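Local coordinates for protein queuine lyase ([Clostridium] spiroforme DSM 1552, PDB 6P78) that probably cleaves a C-N bond of queuine as a radical SAM lyase, and binds a [4Fe-4S] cluster, S-adenosylmethionine and queuine, at residues Glu145-Glu150 with Arg190-Ile195. Numbering follows the deposited sequence.
Sequences ETFNDE and RKDIEI. With SAM (S-adenosylmethionine), chain D.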
loop_
_atom_site.group_PDB
_atom_site.type_symbol
_atom_site.label_atom_id
_atom_site.label_comp_id
_atom_site.label_asym_id
_atom_site.label_seq_id
_atom_site.Cartn_x
_atom_site.Cartn_y
_atom_site.Cartn_z
ATOM N N GLU A 145 -6.334 0.397 -7.047
ATOM C CA GLU A 145 -7.516 -0.426 -6.767
ATOM C C GLU A 145 -8.039 -1.184 -7.987
ATOM O O GLU A 145 -8.258 -2.396 -7.916
ATOM C CB GLU A 145 -8.652 0.400 -6.144
ATOM C CG GLU A 145 -8.220 1.460 -5.092
ATOM C CD GLU A 145 -7.337 0.933 -3.950
ATOM O OE1 GLU A 145 -6.893 1.761 -3.117
ATOM O OE2 GLU A 145 -7.072 -0.288 -3.852
ATOM N N THR A 146 -8.300 -0.479 -9.097
ATOM C CA THR A 146 -8.702 -1.127 -10.338
ATOM C C THR A 146 -8.283 -0.218 -11.491
ATOM O O THR A 146 -8.310 1.012 -11.370
ATOM C CB THR A 146 -10.218 -1.377 -10.430
ATOM O OG1 THR A 146 -10.527 -1.885 -11.744
ATOM C CG2 THR A 146 -10.949 -0.082 -10.235
ATOM N N PHE A 147 -7.867 -0.829 -12.592
ATOM C CA PHE A 147 -7.494 -0.010 -13.734
ATOM C C PHE A 147 -8.719 0.480 -14.497
ATOM O O PHE A 147 -8.567 1.258 -15.443
ATOM C CB PHE A 147 -6.569 -0.801 -14.659
ATOM C CG PHE A 147 -5.226 -1.053 -14.045
ATOM C CD1 PHE A 147 -4.281 -0.027 -13.999
ATOM C CD2 PHE A 147 -4.938 -2.264 -13.448
ATOM C CE1 PHE A 147 -3.051 -0.223 -13.404
ATOM C CE2 PHE A 147 -3.686 -2.463 -12.848
ATOM C CZ PHE A 147 -2.762 -1.454 -12.845
ATOM N N ASN A 148 -9.916 0.028 -14.118
ATOM C CA ASN A 148 -11.142 0.510 -14.751
ATOM C C ASN A 148 -11.435 1.935 -14.272
ATOM O O ASN A 148 -11.640 2.182 -13.077
ATOM C CB ASN A 148 -12.304 -0.440 -14.452
ATOM C CG ASN A 148 -13.568 -0.014 -15.107
ATOM O OD1 ASN A 148 -14.318 0.808 -14.577
ATOM N ND2 ASN A 148 -13.830 -0.567 -16.285
ATOM N N ASP A 149 -11.405 2.889 -15.209
ATOM C CA ASP A 149 -11.457 4.303 -14.831
ATOM C C ASP A 149 -12.739 4.640 -14.077
ATOM O O ASP A 149 -12.711 5.316 -13.043
ATOM C CB ASP A 149 -11.365 5.184 -16.078
ATOM C CG ASP A 149 -10.029 5.094 -16.778
ATOM O OD1 ASP A 149 -9.047 4.556 -16.201
ATOM O OD2 ASP A 149 -9.973 5.573 -17.935
ATOM N N GLU A 150 -13.885 4.175 -14.590
ATOM C CA GLU A 150 -15.150 4.555 -13.968
ATOM C C GLU A 150 -15.319 3.933 -12.587
ATOM O O GLU A 150 -15.819 4.589 -11.663
ATOM C CB GLU A 150 -16.308 4.171 -14.880
ATOM C CG GLU A 150 -16.372 5.038 -16.111
ATOM C CD GLU A 150 -15.522 4.515 -17.252
ATOM O OE1 GLU A 150 -14.777 3.525 -17.070
ATOM O OE2 GLU A 150 -15.608 5.100 -18.355
ATOM N N ARG A 190 -10.486 -9.672 -14.433
ATOM C CA ARG A 190 -9.599 -10.307 -15.406
ATOM C C ARG A 190 -8.661 -9.289 -16.030
ATOM O O ARG A 190 -7.458 -9.536 -16.151
ATOM C CB ARG A 190 -10.413 -10.987 -16.506
ATOM C CG ARG A 190 -11.116 -12.262 -16.095
ATOM C CD ARG A 190 -11.798 -12.909 -17.308
ATOM N NE ARG A 190 -12.450 -14.167 -16.957
ATOM C CZ ARG A 190 -13.747 -14.398 -17.118
ATOM N NH1 ARG A 190 -14.259 -15.571 -16.770
ATOM N NH2 ARG A 190 -14.528 -13.460 -17.646
ATOM N N LYS A 191 -9.207 -8.128 -16.444
ATOM C CA LYS A 191 -8.370 -7.117 -17.084
ATOM C C LYS A 191 -7.357 -6.540 -16.102
ATOM O O LYS A 191 -6.212 -6.257 -16.479
ATOM C CB LYS A 191 -9.216 -6.001 -17.704
ATOM C CG LYS A 191 -8.355 -5.167 -18.662
ATOM C CD LYS A 191 -9.169 -4.279 -19.586
ATOM C CE LYS A 191 -8.260 -3.409 -20.445
ATOM N NZ LYS A 191 -7.920 -2.113 -19.797
ATOM N N ASP A 192 -7.749 -6.356 -14.842
ATOM C CA ASP A 192 -6.800 -5.843 -13.863
ATOM C C ASP A 192 -5.615 -6.788 -13.699
ATOM O O ASP A 192 -4.466 -6.337 -13.597
ATOM C CB ASP A 192 -7.483 -5.612 -12.512
ATOM C CG ASP A 192 -8.323 -4.358 -12.494
ATOM O OD1 ASP A 192 -8.074 -3.455 -13.326
ATOM O OD2 ASP A 192 -9.246 -4.283 -11.662
ATOM N N ILE A 193 -5.864 -8.101 -13.691
ATOM C CA ILE A 193 -4.751 -9.033 -13.506
ATOM C C ILE A 193 -3.914 -9.093 -14.778
ATOM O O ILE A 193 -2.682 -9.181 -14.713
ATOM C CB ILE A 193 -5.231 -10.432 -13.068
ATOM C CG1 ILE A 193 -6.061 -10.349 -11.788
ATOM C CG2 ILE A 193 -4.035 -11.410 -12.922
ATOM C CD1 ILE A 193 -5.358 -9.697 -10.612
ATOM N N GLU A 194 -4.553 -8.982 -15.949
ATOM C CA GLU A 194 -3.792 -8.918 -17.196
ATOM C C GLU A 194 -2.833 -7.732 -17.184
ATOM O O GLU A 194 -1.682 -7.843 -17.622
ATOM C CB GLU A 194 -4.730 -8.804 -18.397
ATOM C CG GLU A 194 -5.470 -10.091 -18.745
ATOM C CD GLU A 194 -6.621 -9.858 -19.731
ATOM O OE1 GLU A 194 -7.452 -10.779 -19.900
ATOM O OE2 GLU A 194 -6.685 -8.755 -20.331
ATOM N N ILE A 195 -3.317 -6.575 -16.734
ATOM C CA ILE A 195 -2.497 -5.371 -16.735
ATOM C C ILE A 195 -1.387 -5.498 -15.694
ATOM O O ILE A 195 -0.220 -5.202 -15.965
ATOM C CB ILE A 195 -3.372 -4.135 -16.463
ATOM C CG1 ILE A 195 -4.206 -3.774 -17.689
ATOM C CG2 ILE A 195 -2.503 -2.951 -16.041
ATOM C CD1 ILE A 195 -5.388 -2.864 -17.332
HETATM N N SAM D . -3.122 6.342 0.217
HETATM C CA SAM D . -2.460 5.593 -0.837
HETATM C C SAM D . -3.427 5.363 -1.991
HETATM O O SAM D . -3.011 5.330 -3.152
HETATM O OXT SAM D . -4.644 5.252 -1.786
HETATM C CB SAM D . -1.918 4.282 -0.276
HETATM C CG SAM D . -2.848 3.066 -0.272
HETATM S SD SAM D . -3.965 2.903 1.150
HETATM C CE SAM D . -2.942 3.544 2.507
HETATM C "C5'" SAM D . -3.974 1.122 1.556
HETATM C "C4'" SAM D . -4.657 0.087 0.633
HETATM O "O4'" SAM D . -5.410 -0.857 1.385
HETATM C "C3'" SAM D . -5.644 0.630 -0.397
HETATM O "O3'" SAM D . -4.994 1.104 -1.563
HETATM C "C2'" SAM D . -6.513 -0.587 -0.682
HETATM O "O2'" SAM D . -5.948 -1.355 -1.752
HETATM C "C1'" SAM D . -6.453 -1.405 0.607
HETATM N N9 SAM D . -7.750 -1.398 1.347
HETATM C C8 SAM D . -8.405 -0.341 1.944
HETATM N N7 SAM D . -9.560 -0.782 2.491
HETATM C C5 SAM D . -9.656 -2.114 2.256
HETATM C C6 SAM D . -10.618 -3.069 2.566
HETATM N N6 SAM D . -11.710 -2.745 3.249
HETATM N N1 SAM D . -10.428 -4.370 2.172
HETATM C C2 SAM D . -9.312 -4.732 1.451
HETATM N N3 SAM D . -8.364 -3.800 1.142
HETATM C C4 SAM D . -8.526 -2.506 1.544
#
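The ring of Phe-147 takes the methyl CG2 of Ile-195 over the centre of one face and meets the carboxylate oxygen OD1 of Asp-192 at its edge. The methyl is a true CH-pi partner: Ile-195 CG2 sits 3.5 Å from the centroid of the Phe-147 ring, only 12° off its normal. The second branch of the isoleucine reaches the root of the same side chain, where Ile-195 CD1 lies 3.6 Å from Phe-147 CB. Ile-165 and Ile-168 of helix 165-169 also touch Phe-147, so the ring lies between that helix and helix 186-199.

The second flat group, the Asp-192 carboxylate, is turned steeply against the ring plane and binds the loop with both oxygens. Asp-192 OD2 accepts the hydroxyl of Thr-146 on its syn lone pair, with OG1 and OD2 2.7 Å apart. Asp-192 OD1 receives the backbone N of Phe-147 at 2.7 Å, the donor standing 39° out of the carboxylate plane. The hydroxyl of Thr-146 serves two partners because chi1 (174°) turns OG1 opposite the backbone N: it gives its proton to the aspartate and accepts from Asn-148 N at 3.1 Å. A buried carboxylate is thereby supplied with two donors, which probably favours its charged form.

The bond from Asn-148 N closes an ST turn, and the chain then enters helix 149-155 with Asn-148 as N-cap, its OD1 bound to Met-151 N. One residue before the turn, the side chain of Glu-145 leaves the backbone away from residues 190-195 and its carboxylate grips the SAM ribose in bidentate fashion, OE1 to O3' at 2.5 Å and OE2 to O2' at 2.6 Å, while Lys-158 forms a salt bridge with OE1. An anchored loop following strand 137-141 thus presents the ribose-binding glutamate of a radical SAM cofactor site.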